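PDB 5UXX: RNA polymerase sigma factor from Bartonella quintana, which probably binds RNA polymerase and promoter DNA as an ECF-subfamily sigma factor, directing the start of transcription at a chosen set of genes. Local coordinates for residues A[21-26]-A[63-68]. Residues are numbered along the deposited sequence; the frame is centred on the assembly and turned at random.
Sequences AFAISL and TILRNE
Ala21 O is gripped twice, by the backbone N of Ser25 and by Ser25 OG at 2.7 Å, the two reaching it from opposite faces of its carbonyl plane. Serine suits this buried turn because its short hydroxyl can fold back on its own helix, while Phe22, the residue after Ala21, points toward helix 57-81 and meets Leu65. The contact belongs to the helical bundle of sigma-70 region 2; segments 21-26 and 63-68 run in the same general direction, crossing at -26° with their axes 10.6 Å apart. Such a spacing is bridged by side chains, and Leu65 does most of the work. Its chi1 of -169° swings CG out opposite the backbone N, across the gap, where the two methyls divide. Leu65 CD1 lies 3.9 Å from Ala23 CB. Leu65 CD2 comes within 3.7 Å of Phe22 CD2. Alanine fits at 23 because its small side chain lets the leucine fork approach the helix itself, and Leu65 CD2 is also 3.9 Å from Ala23 CA. Phe22, likewise extended at chi1 -178°, and Leu65 pass one another, each reaching toward the other's helix; the leucine methyl meets the ring obliquely, whereas Arg66 CB sits at the ring edge, 4.3 Å from Phe22 CE2. The ring also stacks with Phe62 and packs on Ile122 and Leu123 of helix 115-125, which a broad flat side chain can serve together. Arginine is apt at 66 since its aliphatic base borders this apolar layer while its guanidinium turns out of the contact, where NH1 forms a salt bridge with Glu119 OE1. Leucine at 26 completes the apolar row one turn after Phe22, with Leu26 CD2 lying 4.4 Å from Leu65 CD2.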
loop_
_atom_site.group_PDB
_atom_site.type_symbol
_atom_site.label_atom_id
_atom_site.label_comp_id
_atom_site.label_asym_id
_atom_site.label_seq_id
_atom_site.Cartn_x
_atom_site.Cartn_y
_atom_site.Cartn_z
ATOM N N ALA A 21 5.155 -1.587 -2.269
ATOM C CA ALA A 21 5.316 -0.521 -1.284
ATOM C C ALA A 21 4.019 -0.289 -0.517
ATOM O O ALA A 21 4.036 0.020 0.675
ATOM C CB ALA A 21 5.771 0.764 -1.959
ATOM N N PHE A 22 2.899 -0.436 -1.216
ATOM C CA PHE A 22 1.582 -0.290 -0.609
ATOM C C PHE A 22 1.333 -1.387 0.417
ATOM O O PHE A 22 0.802 -1.131 1.498
ATOM C CB PHE A 22 0.495 -0.311 -1.686
ATOM C CG PHE A 22 -0.895 -0.108 -1.154
ATOM C CD1 PHE A 22 -1.202 0.999 -0.380
ATOM C CD2 PHE A 22 -1.900 -1.018 -1.442
ATOM C CE1 PHE A 22 -2.482 1.189 0.107
ATOM C CE2 PHE A 22 -3.183 -0.834 -0.958
ATOM C CZ PHE A 22 -3.475 0.273 -0.183
ATOM N N ALA A 23 1.722 -2.611 0.071
ATOM C CA ALA A 23 1.545 -3.757 0.954
ATOM C C ALA A 23 2.373 -3.615 2.227
ATOM O O ALA A 23 1.896 -3.906 3.323
ATOM C CB ALA A 23 1.908 -5.042 0.229
ATOM N N ILE A 24 3.616 -3.169 2.075
ATOM C CA ILE A 24 4.512 -2.987 3.211
ATOM C C ILE A 24 4.011 -1.869 4.124
ATOM O O ILE A 24 4.041 -1.993 5.349
ATOM C CB ILE A 24 5.952 -2.684 2.741
ATOM C CG1 ILE A 24 6.574 -3.935 2.117
ATOM C CG2 ILE A 24 6.811 -2.192 3.896
ATOM C CD1 ILE A 24 7.883 -3.684 1.403
ATOM N N SER A 25 3.532 -0.785 3.520
ATOM C CA SER A 25 2.980 0.336 4.273
ATOM C C SER A 25 1.730 -0.074 5.044
ATOM O O SER A 25 1.467 0.424 6.139
ATOM C CB SER A 25 2.655 1.502 3.336
ATOM O OG SER A 25 3.803 1.924 2.623
ATOM N N LEU A 26 0.962 -0.988 4.460
ATOM C CA LEU A 26 -0.318 -1.405 5.019
ATOM C C LEU A 26 -0.169 -2.473 6.101
ATOM O O LEU A 26 -0.949 -2.517 7.052
ATOM C CB LEU A 26 -1.223 -1.928 3.901
ATOM C CG LEU A 26 -2.670 -1.438 3.856
ATOM C CD1 LEU A 26 -2.724 0.081 3.854
ATOM C CD2 LEU A 26 -3.377 -2.002 2.633
ATOM N N THR A 63 -6.984 -2.053 -5.075
ATOM C CA THR A 63 -8.245 -2.489 -4.485
ATOM C C THR A 63 -8.204 -3.973 -4.133
ATOM O O THR A 63 -8.664 -4.382 -3.066
ATOM C CB THR A 63 -9.431 -2.226 -5.433
ATOM O OG1 THR A 63 -9.466 -0.837 -5.783
ATOM C CG2 THR A 63 -10.745 -2.611 -4.768
ATOM N N ILE A 64 -7.648 -4.777 -5.035
ATOM C CA ILE A 64 -7.522 -6.212 -4.806
ATOM C C ILE A 64 -6.620 -6.504 -3.608
ATOM O O ILE A 64 -6.961 -7.321 -2.752
ATOM C CB ILE A 64 -6.965 -6.932 -6.048
ATOM C CG1 ILE A 64 -7.947 -6.810 -7.217
ATOM C CG2 ILE A 64 -6.683 -8.395 -5.740
ATOM C CD1 ILE A 64 -7.431 -7.396 -8.514
ATOM N N LEU A 65 -5.480 -5.823 -3.546
ATOM C CA LEU A 65 -4.534 -6.014 -2.451
ATOM C C LEU A 65 -5.129 -5.548 -1.126
ATOM O O LEU A 65 -5.005 -6.232 -0.111
ATOM C CB LEU A 65 -3.221 -5.274 -2.732
ATOM C CG LEU A 65 -2.038 -5.595 -1.810
ATOM C CD1 LEU A 65 -0.734 -5.583 -2.587
ATOM C CD2 LEU A 65 -1.961 -4.621 -0.642
ATOM N N ARG A 66 -5.761 -4.377 -1.143
ATOM C CA ARG A 66 -6.404 -3.834 0.049
ATOM C C ARG A 66 -7.439 -4.791 0.631
ATOM O O ARG A 66 -7.457 -5.044 1.835
ATOM C CB ARG A 66 -7.075 -2.495 -0.269
ATOM C CG ARG A 66 -8.159 -2.123 0.726
ATOM C CD ARG A 66 -9.229 -1.243 0.111
ATOM N NE ARG A 66 -10.470 -1.299 0.882
ATOM C CZ ARG A 66 -10.746 -0.517 1.920
ATOM N NH1 ARG A 66 -9.870 0.392 2.320
ATOM N NH2 ARG A 66 -11.901 -0.643 2.558
ATOM N N ASN A 67 -8.285 -5.340 -0.235
ATOM C CA ASN A 67 -9.371 -6.201 0.211
ATOM C C ASN A 67 -8.856 -7.548 0.697
ATOM O O ASN A 67 -9.397 -8.126 1.638
ATOM C CB ASN A 67 -10.392 -6.400 -0.911
ATOM C CG ASN A 67 -11.242 -5.167 -1.148
ATOM O OD1 ASN A 67 -11.488 -4.383 -0.230
ATOM N ND2 ASN A 67 -11.696 -4.988 -2.383
ATOM N N GLU A 68 -7.805 -8.042 0.051
ATOM C CA GLU A 68 -7.177 -9.284 0.473
ATOM C C GLU A 68 -6.501 -9.102 1.826
ATOM O O GLU A 68 -6.522 -10.002 2.663
ATOM C CB GLU A 68 -6.165 -9.764 -0.571
ATOM C CG GLU A 68 -5.365 -10.990 -0.152
ATOM C CD GLU A 68 -6.230 -12.222 0.061
ATOM O OE1 GLU A 68 -7.363 -12.262 -0.462
ATOM O OE2 GLU A 68 -5.772 -13.154 0.757
#